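Local structure of thioredoxin reductase (Streptococcus pyogenes, 5UWY) at residues Y5-I10 with T105-T110; R128-C133 with G231-Y236; L146-G151 with V169-R174; G151-V156 with L178-I183. The protein probably catalyses the NADPH-dependent reduction of thioredoxin, passing electrons through a bound FAD and a pair of cysteines that form a disulfide. One frame throughout, in Å; residues are numbered along the deposited sequence.

Contact 1 (Y5-I10 with T105-T110); sequences YDTLII and TVIIAT. With FAD (flavin-adenine dinucleotide), chain B.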
# COMPACT_ATOMS: atom_id res chain seq x y z
N TYR A 5 13.33 23.09 -0.69
CA TYR A 5 12.57 22.13 0.10
C TYR A 5 13.36 20.84 0.30
O TYR A 5 14.21 20.47 -0.51
CB TYR A 5 11.23 21.81 -0.56
CG TYR A 5 10.28 22.98 -0.62
CD1 TYR A 5 9.37 23.22 0.40
CD2 TYR A 5 10.30 23.85 -1.70
CE1 TYR A 5 8.50 24.29 0.34
CE2 TYR A 5 9.43 24.92 -1.77
CZ TYR A 5 8.54 25.14 -0.74
OH TYR A 5 7.67 26.20 -0.79
N ASP A 6 13.06 20.15 1.41
CA ASP A 6 13.52 18.78 1.54
C ASP A 6 12.88 17.90 0.47
O ASP A 6 13.55 17.07 -0.15
CB ASP A 6 13.19 18.24 2.93
CG ASP A 6 14.09 18.83 4.00
OD1 ASP A 6 15.27 19.10 3.71
OD2 ASP A 6 13.60 19.02 5.14
N THR A 7 11.58 18.09 0.23
CA THR A 7 10.86 17.29 -0.75
C THR A 7 9.78 18.11 -1.43
O THR A 7 8.98 18.78 -0.76
CB THR A 7 10.22 16.06 -0.11
OG1 THR A 7 11.16 15.45 0.79
CG2 THR A 7 9.82 15.06 -1.18
N LEU A 8 9.74 18.04 -2.75
CA LEU A 8 8.57 18.50 -3.49
C LEU A 8 7.91 17.29 -4.14
O LEU A 8 8.60 16.43 -4.72
CB LEU A 8 8.93 19.55 -4.54
CG LEU A 8 9.27 20.93 -3.98
CD1 LEU A 8 10.22 21.71 -4.91
CD2 LEU A 8 8.03 21.73 -3.63
N ILE A 9 6.59 17.22 -4.03
CA ILE A 9 5.81 16.12 -4.57
C ILE A 9 4.92 16.67 -5.68
O ILE A 9 4.08 17.55 -5.44
CB ILE A 9 4.97 15.43 -3.48
CG1 ILE A 9 5.90 14.81 -2.43
CG2 ILE A 9 4.07 14.37 -4.09
CD1 ILE A 9 5.29 14.72 -1.07
N ILE A 10 5.11 16.15 -6.89
CA ILE A 10 4.33 16.56 -8.05
C ILE A 10 3.08 15.68 -8.09
O ILE A 10 3.15 14.51 -8.47
CB ILE A 10 5.14 16.45 -9.34
CG1 ILE A 10 6.58 16.91 -9.12
CG2 ILE A 10 4.48 17.26 -10.44
CD1 ILE A 10 6.71 18.37 -8.77
N THR A 105 14.86 16.62 -3.06
CA THR A 105 14.23 15.44 -3.61
C THR A 105 12.92 15.81 -4.30
O THR A 105 12.18 16.69 -3.84
CB THR A 105 13.94 14.37 -2.54
OG1 THR A 105 12.95 14.86 -1.61
CG2 THR A 105 15.20 13.97 -1.79
N VAL A 106 12.65 15.11 -5.40
CA VAL A 106 11.40 15.21 -6.14
C VAL A 106 10.73 13.84 -6.10
O VAL A 106 11.36 12.82 -6.39
CB VAL A 106 11.65 15.65 -7.60
CG1 VAL A 106 10.55 15.13 -8.52
CG2 VAL A 106 11.76 17.16 -7.68
N ILE A 107 9.45 13.82 -5.72
CA ILE A 107 8.64 12.61 -5.80
C ILE A 107 7.56 12.85 -6.85
O ILE A 107 6.75 13.77 -6.71
CB ILE A 107 8.02 12.24 -4.44
CG1 ILE A 107 9.08 12.27 -3.34
CG2 ILE A 107 7.39 10.86 -4.52
CD1 ILE A 107 8.57 11.78 -2.01
N ILE A 108 7.56 12.04 -7.89
CA ILE A 108 6.63 12.19 -9.01
C ILE A 108 5.40 11.34 -8.73
O ILE A 108 5.49 10.11 -8.63
CB ILE A 108 7.29 11.80 -10.34
CG1 ILE A 108 8.65 12.50 -10.45
CG2 ILE A 108 6.39 12.18 -11.51
CD1 ILE A 108 9.14 12.67 -11.85
N ALA A 109 4.25 12.00 -8.59
CA ALA A 109 2.99 11.35 -8.24
C ALA A 109 1.87 11.88 -9.12
O ALA A 109 0.75 12.10 -8.66
CB ALA A 109 2.66 11.54 -6.76
N THR A 110 2.17 12.11 -10.39
CA THR A 110 1.22 12.71 -11.31
C THR A 110 0.18 11.73 -11.83
O THR A 110 -0.77 12.16 -12.50
CB THR A 110 1.96 13.35 -12.49
OG1 THR A 110 2.93 12.42 -13.01
CG2 THR A 110 2.68 14.61 -12.05
PA FAD B . -3.65 10.32 -9.52
O1A FAD B . -4.55 10.39 -8.33
O2A FAD B . -4.33 10.08 -10.87
O5B FAD B . -2.79 11.61 -9.65
C5B FAD B . -3.18 12.68 -10.53
C4B FAD B . -2.83 14.00 -9.90
O4B FAD B . -1.66 14.55 -10.56
C3B FAD B . -3.93 15.06 -9.99
O3B FAD B . -4.13 15.71 -8.74
C2B FAD B . -3.40 16.01 -11.07
O2B FAD B . -3.87 17.34 -10.85
C1B FAD B . -1.90 15.91 -10.83
N9A FAD B . -1.06 16.32 -11.95
C8A FAD B . -0.87 15.68 -13.15
N7A FAD B . -0.05 16.29 -13.97
C5A FAD B . 0.33 17.42 -13.26
C6A FAD B . 1.19 18.49 -13.58
N6A FAD B . 1.85 18.59 -14.73
N1A FAD B . 1.35 19.46 -12.64
C2A FAD B . 0.70 19.35 -11.49
N3A FAD B . -0.14 18.39 -11.08
C4A FAD B . -0.28 17.45 -12.02
N1 FAD B . -9.48 3.48 -7.10
C2 FAD B . -9.82 2.50 -6.21
O2 FAD B . -9.06 2.16 -5.29
N3 FAD B . -11.04 1.87 -6.32
C4 FAD B . -12.00 2.12 -7.28
O4 FAD B . -13.06 1.49 -7.28
C4X FAD B . -11.63 3.15 -8.22
N5 FAD B . -12.48 3.46 -9.17
C5X FAD B . -12.13 4.44 -10.07
C6 FAD B . -13.03 4.77 -11.08
C7 FAD B . -12.73 5.76 -12.01
C7M FAD B . -13.73 6.09 -13.09
C8 FAD B . -11.50 6.43 -11.94
C8M FAD B . -11.14 7.51 -12.93
C9 FAD B . -10.60 6.11 -10.93
C9A FAD B . -10.90 5.12 -10.00
N10 FAD B . -10.00 4.75 -8.97
C10 FAD B . -10.35 3.78 -8.05
C1' FAD B . -8.71 5.45 -8.81
C2' FAD B . -7.52 4.67 -9.35
O2' FAD B . -7.01 3.76 -8.38
C3' FAD B . -6.41 5.66 -9.72
O3' FAD B . -5.48 4.98 -10.55
C4' FAD B . -5.65 6.30 -8.55
O4' FAD B . -6.47 7.29 -7.93
C5' FAD B . -4.34 6.91 -8.98
O5' FAD B . -3.68 7.50 -7.83
P FAD B . -2.34 8.31 -7.99
O1P FAD B . -1.19 7.34 -8.29
O2P FAD B . -2.06 9.21 -6.84
O3P FAD B . -2.57 9.17 -9.31

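Contact 2 (R128-C133 with G231-Y236); sequences RGVSYC and GGVFIY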
# COMPACT_ATOMS: atom_id res chain seq x y z
N ARG A 128 -21.19 6.08 -13.00
CA ARG A 128 -22.61 5.88 -12.70
C ARG A 128 -23.22 4.87 -13.66
O ARG A 128 -24.42 4.90 -13.93
CB ARG A 128 -23.38 7.20 -12.77
CG ARG A 128 -22.85 8.29 -11.87
CD ARG A 128 -23.35 9.65 -12.32
NE ARG A 128 -23.27 10.66 -11.26
CZ ARG A 128 -24.23 10.88 -10.37
NH1 ARG A 128 -25.35 10.18 -10.41
NH2 ARG A 128 -24.07 11.82 -9.44
N GLY A 129 -22.39 3.97 -14.18
CA GLY A 129 -22.79 3.07 -15.24
C GLY A 129 -21.70 2.98 -16.28
O GLY A 129 -21.54 1.95 -16.95
N VAL A 130 -20.94 4.07 -16.43
CA VAL A 130 -19.72 4.09 -17.23
C VAL A 130 -18.54 3.92 -16.29
O VAL A 130 -18.47 4.57 -15.25
CB VAL A 130 -19.60 5.39 -18.04
CG1 VAL A 130 -18.42 5.30 -19.00
CG2 VAL A 130 -20.88 5.67 -18.79
N SER A 131 -17.61 3.04 -16.66
CA SER A 131 -16.45 2.78 -15.82
C SER A 131 -15.29 2.37 -16.71
O SER A 131 -15.49 1.75 -17.76
CB SER A 131 -16.74 1.69 -14.78
OG SER A 131 -15.83 1.77 -13.70
N TYR A 132 -14.09 2.72 -16.29
CA TYR A 132 -12.87 2.32 -16.98
C TYR A 132 -12.05 1.34 -16.15
O TYR A 132 -10.85 1.17 -16.41
CB TYR A 132 -12.04 3.55 -17.34
CG TYR A 132 -12.79 4.62 -18.11
CD1 TYR A 132 -12.88 4.59 -19.49
CD2 TYR A 132 -13.41 5.67 -17.43
CE1 TYR A 132 -13.57 5.57 -20.19
CE2 TYR A 132 -14.10 6.65 -18.12
CZ TYR A 132 -14.18 6.60 -19.50
OH TYR A 132 -14.86 7.58 -20.18
N CYS A 133 -12.67 0.68 -15.17
CA CYS A 133 -11.94 -0.10 -14.18
C CYS A 133 -12.84 -1.22 -13.67
O CYS A 133 -13.71 -0.97 -12.83
CB CYS A 133 -11.46 0.79 -13.05
SG CYS A 133 -10.12 0.11 -12.08
N GLY A 231 -27.11 -2.42 -17.97
CA GLY A 231 -26.95 -1.81 -16.67
C GLY A 231 -25.62 -1.11 -16.51
O GLY A 231 -25.52 -0.12 -15.79
N GLY A 232 -24.58 -1.61 -17.18
CA GLY A 232 -23.29 -0.95 -17.10
C GLY A 232 -22.54 -0.97 -18.41
O GLY A 232 -22.81 -1.78 -19.30
N VAL A 233 -21.58 -0.05 -18.51
CA VAL A 233 -20.62 -0.04 -19.60
C VAL A 233 -19.23 0.14 -19.00
O VAL A 233 -19.03 0.95 -18.08
CB VAL A 233 -20.95 1.03 -20.66
CG1 VAL A 233 -20.42 2.39 -20.28
CG2 VAL A 233 -20.43 0.60 -22.05
N PHE A 234 -18.29 -0.69 -19.46
CA PHE A 234 -16.89 -0.64 -19.09
C PHE A 234 -16.06 -0.50 -20.36
O PHE A 234 -16.19 -1.30 -21.30
CB PHE A 234 -16.47 -1.87 -18.26
CG PHE A 234 -17.22 -2.01 -16.95
CD1 PHE A 234 -18.54 -2.40 -16.92
CD2 PHE A 234 -16.59 -1.69 -15.75
CE1 PHE A 234 -19.23 -2.50 -15.72
CE2 PHE A 234 -17.29 -1.79 -14.54
CZ PHE A 234 -18.60 -2.20 -14.52
N ILE A 235 -15.25 0.55 -20.40
CA ILE A 235 -14.45 0.92 -21.55
C ILE A 235 -12.99 0.91 -21.13
O ILE A 235 -12.62 1.51 -20.12
CB ILE A 235 -14.81 2.30 -22.10
CG1 ILE A 235 -16.32 2.44 -22.25
CG2 ILE A 235 -14.10 2.56 -23.44
CD1 ILE A 235 -16.81 3.86 -22.12
N TYR A 236 -12.18 0.22 -21.91
CA TYR A 236 -10.73 0.34 -21.80
C TYR A 236 -10.16 0.58 -23.19
O TYR A 236 -10.29 -0.27 -24.07
CB TYR A 236 -10.07 -0.88 -21.16
CG TYR A 236 -8.91 -0.33 -20.38
CD1 TYR A 236 -7.60 -0.69 -20.64
CD2 TYR A 236 -9.14 0.64 -19.44
CE1 TYR A 236 -6.52 -0.12 -19.90
CE2 TYR A 236 -8.11 1.21 -18.72
CZ TYR A 236 -6.83 0.83 -18.95
OH TYR A 236 -5.86 1.45 -18.17

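Contact 3 (L146-G151 with V169-R174); sequences LLVVGG and VTVVHR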
# COMPACT_ATOMS: atom_id res chain seq x y z
N LEU A 146 -23.87 -5.98 -18.85
CA LEU A 146 -22.74 -5.09 -18.97
C LEU A 146 -22.23 -5.12 -20.40
O LEU A 146 -22.26 -6.16 -21.07
CB LEU A 146 -21.61 -5.49 -18.00
CG LEU A 146 -21.97 -5.53 -16.51
CD1 LEU A 146 -20.72 -5.67 -15.67
CD2 LEU A 146 -22.74 -4.28 -16.11
N LEU A 147 -21.77 -3.96 -20.87
CA LEU A 147 -21.19 -3.80 -22.19
C LEU A 147 -19.72 -3.46 -22.04
O LEU A 147 -19.37 -2.57 -21.26
CB LEU A 147 -21.92 -2.69 -22.97
CG LEU A 147 -21.44 -2.42 -24.39
CD1 LEU A 147 -21.91 -3.53 -25.31
CD2 LEU A 147 -21.94 -1.07 -24.88
N VAL A 148 -18.86 -4.17 -22.76
CA VAL A 148 -17.42 -3.93 -22.72
C VAL A 148 -16.99 -3.42 -24.09
O VAL A 148 -17.32 -4.02 -25.12
CB VAL A 148 -16.65 -5.21 -22.35
CG1 VAL A 148 -15.23 -5.18 -22.91
CG2 VAL A 148 -16.62 -5.39 -20.84
N VAL A 149 -16.26 -2.30 -24.11
CA VAL A 149 -15.83 -1.71 -25.37
C VAL A 149 -14.36 -2.03 -25.61
O VAL A 149 -13.51 -1.77 -24.74
CB VAL A 149 -16.07 -0.19 -25.38
CG1 VAL A 149 -15.76 0.37 -26.76
CG2 VAL A 149 -17.50 0.13 -24.98
N GLY A 150 -14.06 -2.59 -26.77
CA GLY A 150 -12.70 -2.91 -27.15
C GLY A 150 -12.60 -4.30 -27.75
O GLY A 150 -13.54 -5.09 -27.77
N GLY A 151 -11.39 -4.60 -28.24
CA GLY A 151 -11.13 -5.88 -28.87
C GLY A 151 -9.72 -6.40 -28.66
O GLY A 151 -9.29 -7.35 -29.33
N VAL A 169 -22.28 -10.51 -20.32
CA VAL A 169 -21.33 -9.50 -20.77
C VAL A 169 -21.23 -9.61 -22.29
O VAL A 169 -20.86 -10.66 -22.82
CB VAL A 169 -19.94 -9.67 -20.13
CG1 VAL A 169 -18.95 -8.71 -20.75
CG2 VAL A 169 -20.01 -9.46 -18.62
N THR A 170 -21.58 -8.53 -22.98
CA THR A 170 -21.42 -8.44 -24.42
C THR A 170 -20.34 -7.41 -24.70
O THR A 170 -20.31 -6.35 -24.05
CB THR A 170 -22.72 -8.02 -25.11
OG1 THR A 170 -23.02 -6.67 -24.73
CG2 THR A 170 -23.87 -8.90 -24.67
N VAL A 171 -19.43 -7.69 -25.63
CA VAL A 171 -18.40 -6.72 -25.98
C VAL A 171 -18.69 -6.20 -27.37
O VAL A 171 -19.09 -6.95 -28.27
CB VAL A 171 -16.97 -7.30 -25.89
CG1 VAL A 171 -16.78 -8.13 -24.64
CG2 VAL A 171 -16.47 -7.98 -27.20
N VAL A 172 -18.52 -4.92 -27.54
CA VAL A 172 -18.57 -4.28 -28.85
C VAL A 172 -17.16 -4.18 -29.40
O VAL A 172 -16.19 -4.05 -28.65
CB VAL A 172 -19.22 -2.89 -28.75
CG1 VAL A 172 -20.72 -3.01 -28.75
CG2 VAL A 172 -18.73 -2.19 -27.51
N HIS A 173 -17.04 -4.25 -30.72
CA HIS A 173 -15.79 -3.95 -31.38
C HIS A 173 -16.07 -3.61 -32.83
O HIS A 173 -16.95 -4.20 -33.46
CB HIS A 173 -14.80 -5.11 -31.28
CG HIS A 173 -13.44 -4.76 -31.79
ND1 HIS A 173 -12.62 -5.67 -32.43
CD2 HIS A 173 -12.77 -3.59 -31.77
CE1 HIS A 173 -11.49 -5.07 -32.76
NE2 HIS A 173 -11.56 -3.81 -32.38
N ARG A 174 -15.32 -2.64 -33.36
CA ARG A 174 -15.52 -2.10 -34.70
C ARG A 174 -14.98 -3.00 -35.81
O ARG A 174 -14.77 -2.52 -36.93
CB ARG A 174 -14.89 -0.71 -34.81
CG ARG A 174 -13.51 -0.60 -34.16
CD ARG A 174 -12.77 0.63 -34.65
NE ARG A 174 -13.00 1.78 -33.78
CZ ARG A 174 -13.59 2.90 -34.18
NH1 ARG A 174 -13.76 3.90 -33.33
NH2 ARG A 174 -14.02 3.01 -35.43

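Contact 4 (G151-V156 with L178-I183); sequences GGDSAV and LRAQKI. With PO4 (phosphate ion), chain D.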
# COMPACT_ATOMS: atom_id res chain seq x y z
N GLY A 151 -11.39 -4.60 -28.24
CA GLY A 151 -11.13 -5.88 -28.87
C GLY A 151 -9.72 -6.40 -28.66
O GLY A 151 -9.29 -7.35 -29.33
N GLY A 152 -8.97 -5.78 -27.75
CA GLY A 152 -7.64 -6.22 -27.40
C GLY A 152 -7.65 -7.16 -26.21
O GLY A 152 -8.68 -7.70 -25.81
N ASP A 153 -6.46 -7.36 -25.64
CA ASP A 153 -6.35 -8.18 -24.44
C ASP A 153 -7.13 -7.57 -23.29
O ASP A 153 -7.81 -8.28 -22.53
CB ASP A 153 -4.87 -8.35 -24.05
CG ASP A 153 -4.16 -9.37 -24.92
OD1 ASP A 153 -4.84 -10.19 -25.56
OD2 ASP A 153 -2.91 -9.34 -24.96
N SER A 154 -7.06 -6.24 -23.15
CA SER A 154 -7.68 -5.56 -22.02
C SER A 154 -9.19 -5.79 -22.00
O SER A 154 -9.77 -6.15 -20.97
CB SER A 154 -7.37 -4.06 -22.08
OG SER A 154 -5.98 -3.83 -22.07
N ALA A 155 -9.84 -5.60 -23.15
CA ALA A 155 -11.29 -5.73 -23.21
C ALA A 155 -11.73 -7.16 -22.92
O ALA A 155 -12.68 -7.38 -22.16
CB ALA A 155 -11.80 -5.27 -24.58
N VAL A 156 -11.05 -8.14 -23.52
CA VAL A 156 -11.45 -9.53 -23.34
C VAL A 156 -11.27 -9.95 -21.89
O VAL A 156 -12.21 -10.45 -21.24
CB VAL A 156 -10.67 -10.44 -24.30
CG1 VAL A 156 -11.04 -11.90 -24.08
CG2 VAL A 156 -10.91 -10.04 -25.74
N LEU A 178 -11.00 -10.40 -33.45
CA LEU A 178 -10.33 -9.89 -32.26
C LEU A 178 -8.83 -9.83 -32.50
O LEU A 178 -8.26 -10.70 -33.17
CB LEU A 178 -10.64 -10.77 -31.05
CG LEU A 178 -12.08 -10.79 -30.55
CD1 LEU A 178 -12.26 -11.86 -29.47
CD2 LEU A 178 -12.49 -9.43 -30.02
N ARG A 179 -8.19 -8.80 -31.95
CA ARG A 179 -6.74 -8.68 -32.01
C ARG A 179 -6.06 -9.23 -30.77
O ARG A 179 -4.84 -9.06 -30.62
CB ARG A 179 -6.33 -7.22 -32.23
CG ARG A 179 -6.72 -6.28 -31.10
CD ARG A 179 -6.17 -4.89 -31.33
NE ARG A 179 -6.95 -3.87 -30.64
CZ ARG A 179 -6.58 -3.27 -29.52
NH1 ARG A 179 -5.43 -3.59 -28.95
NH2 ARG A 179 -7.36 -2.35 -28.96
N ALA A 180 -6.81 -9.88 -29.89
CA ALA A 180 -6.26 -10.42 -28.66
C ALA A 180 -5.56 -11.76 -28.93
O ALA A 180 -5.61 -12.31 -30.03
CB ALA A 180 -7.35 -10.60 -27.61
N GLN A 181 -4.89 -12.26 -27.89
CA GLN A 181 -4.27 -13.58 -27.97
C GLN A 181 -5.33 -14.65 -28.21
O GLN A 181 -6.47 -14.54 -27.74
CB GLN A 181 -3.51 -13.88 -26.68
CG GLN A 181 -2.84 -12.67 -26.06
CD GLN A 181 -1.46 -12.99 -25.51
OE1 GLN A 181 -1.31 -13.83 -24.63
NE2 GLN A 181 -0.45 -12.31 -26.04
N LYS A 182 -4.95 -15.69 -28.95
CA LYS A 182 -5.91 -16.75 -29.26
C LYS A 182 -6.32 -17.52 -28.02
O LYS A 182 -7.41 -18.10 -27.98
CB LYS A 182 -5.32 -17.70 -30.31
N ILE A 183 -5.46 -17.55 -26.99
CA ILE A 183 -5.79 -18.24 -25.75
C ILE A 183 -6.95 -17.54 -25.05
O ILE A 183 -7.90 -18.18 -24.59
CB ILE A 183 -4.55 -18.35 -24.85
CG1 ILE A 183 -4.95 -18.76 -23.43
CG2 ILE A 183 -3.77 -17.05 -24.85
CD1 ILE A 183 -3.77 -19.00 -22.52
P PO4 D . -4.81 -3.59 -25.58
O1 PO4 D . -3.58 -2.71 -25.69
O2 PO4 D . -4.84 -4.55 -26.74
O3 PO4 D . -6.05 -2.72 -25.60
O4 PO4 D . -4.75 -4.37 -24.29

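Contact 1 (Y5-I10 with T105-T110)
Thr105 and Asp6 meet through a hydroxyl: Thr105 OG1 donates to Asp6 O at 2.7 Å, in the carbonyl plane and on a lone pair. With chi1 at 66°, OG1 sits between the backbone N and the carbonyl carbon of Thr105, which turns it to this acceptor; the accompanying bond from Thr105 N is weak. Beyond it the parallel ladder is regular, with Leu8 N to Thr105 O at 3.0 Å, Ile107 N to Leu8 O at 2.9 Å and Ile10 N to Ile107 O at 2.9 Å. Ala109 N extends the pairing to Ile10 O. On the face that carries Thr7, Ile9 and Ile107, the two isoleucines lie alongside each other, Ile9 CG1 being 3.9 Å from Ile107 CB, while Thr7 CG2 reaches Ile107 CD1 (3.6 Å). At the C-terminal end, the side chains of Ile10 and Thr110 lie alongside each other, CG2 to CG2 at 3.6 Å, close to the adenine of FAD, and Thr110 OG1 is hydrogen-bonded to Val242 O. Strand 5-10 is the middle strand of a five-stranded parallel Rossmann-type sheet, between strands 30-34 and 105-108; strand 271-273 follows. Val299 of helix 285-304 packs on Thr7, Thr105 and Ile107, whereas Leu8 faces strand 100-103.

Contact 2 (R128-C133 with G231-Y236)
Ser131 pairs with strand 232-235 through both of its backbone polar atoms: its N donates to Val233 O at 2.9 Å, although bent to 130° at the hydrogen, and its O accepts from Ile235 N, also at 2.9 Å but straighter (160°). Two residues earlier, Gly129 O accepts from Val233 N; the modelled length of that bond is doubtful at this resolution, but its direction continues the parallel ladder. The backbones of Gly232 and Phe234 turn to the other neighbour, hydrogen-bonding to strand 145-149. Ile235 O receives a CA-H contact from Tyr132 CA at 3.3 Å. The hydroxyl Ser131 OG is satisfied outside the pair, by Asp137 OD2. Its chi1 of -159° carries OG away from the backbone N, and CB rather than OG meets the Phe234 ring, obliquely, at 3.5 Å from CD2. Cys133 O stands at an edge of the same ring. On the other face Val130 and Val233 lie side by side (CG2 to CG1, 3.6 Å), and Ile235 CD1 crosses to Val130 CG1 at 3.8 Å. Cys133 is disulfide-bonded to Cys136 and occupies the N-cap position of helix 134-137, so the ladder leads directly into the cysteine pair; the side chain of Tyr132 comes to about 4 Å from FAD, nearest atoms. Strand 130-131 is an edge strand of its five-stranded parallel sheet within this chain, with strand 232-235 between it and strand 145-149. Phe141 meets Phe234 in a T-shaped stack, helix 153-162 touches Phe234 and Tyr236, and Ile205 of strand 200-207 packs against Val130 and Val233.

Contact 3 (L146-G151 with V169-R174)
The imidazole of His173 receives Gly151 CA over one face, 3.8 Å from the ring centroid and only 7° off the normal, a CH-pi contact centred on the ring. Gly150 O approaches the same ring obliquely. With CG anti to the backbone N (chi1 -172°), the ring extends beside the glycine turn just after the strand. Behind it, four backbone bonds zip the strands in parallel register: Thr170 N to Leu146 O at 3.1 Å, Val148 N to Thr170 O at 2.9 Å, Val172 N to Val148 O at 2.8 Å, and Gly150 N to Val172 O at 3.2 Å. The last carries the pairing past the end of strand 146-149. Side chains alternate between two largely apolar layers. In one, Val148 and Val171 stand side by side, CB to CG1 at 3.7 Å; Val148 also packs on helix 153-162, and Val171 on Phe196 of strand 194-197. In the other, the side chains of Leu147 and Val172 cross at about a right angle, Leu147 CD1 to Val172 CG1 at 3.7 Å, and Val172 CG2 also meets Val149 CG2 at 3.6 Å. The pair forms the two strands of a beta-alpha-beta crossover through helix 153-162. Its chemistry divides along its length: a ladder of backbone bonds between aliphatic layers fixes the strands, while the C-terminal end, made of small glycines beside a histidine face, is consistent with the entry to a dinucleotide-binding turn.

Contact 4 (G151-V156 with L178-I183)
Asp153 OD1 accepts from Gln181 N at 3.1 Å, nearly straight at 165°, through the syn lone pair on the side of its other oxygen. CG of Gln181 also packs on that carboxylate, while the side-chain amide plane stands 85° from it; Ala180 CB is a further neighbour of OD1. The second bond across the contact, Arg179 N to Gly151 O, is longer and more bent (3.2 Å, 141°). Together they tie the residues ahead of helix 182-190 to the start of helix 153-162. Val156 CG2 touches Ala180 CB at 4.1 Å. Arg179 stretches from CG to NE and lays one face of its guanidinium over Gly152 CA, 3.7 Å above the plane. That brings NH1 beside phosphate O2, although their modelled separation is too short to weigh. The ion, probably from the crystallisation liquor, is gripped at O4 by Ser154 N at 3.2 Å and Ser154 OG at 2.6 Å; Asp153 N adds a weak bond to O2. Gly152 holds the N-cap position, and these amide bonds place the anion at the amino end of helix 153-162, where the helix dipole would be expected to assist binding. The glycine-rich turn after a strand, with backbone amides on an anion, resembles a Rossmann-type GxGxxA motif; with Arg179 beside the anion, it is consistent with the NADPH pocket of thioredoxin reductases.

Contacts 1 to 3 are buried parallel strand pairings, whereas contact 4 is partly buried and joins the starts of two helices at a phosphate. Contact 1 belongs to the sheet next to FAD, its centre about 39 Å from that of contact 3 and on the opposite side of the chain's centre. Contacts 2 and 3 share the other sheet, knitted together by Phe234 N to Leu147 O at 2.8 Å. Contact 4 continues contact 3 through their common Gly151, Ala155 CB packing 3.4 Å from Gly150 C. Backbone ladders and branched aliphatics dominate within the sheets; contact 4 adds a carboxylate and a guanidinium to its backbone bonding, beside a bound anion, and contact 2 leads to the disulfide.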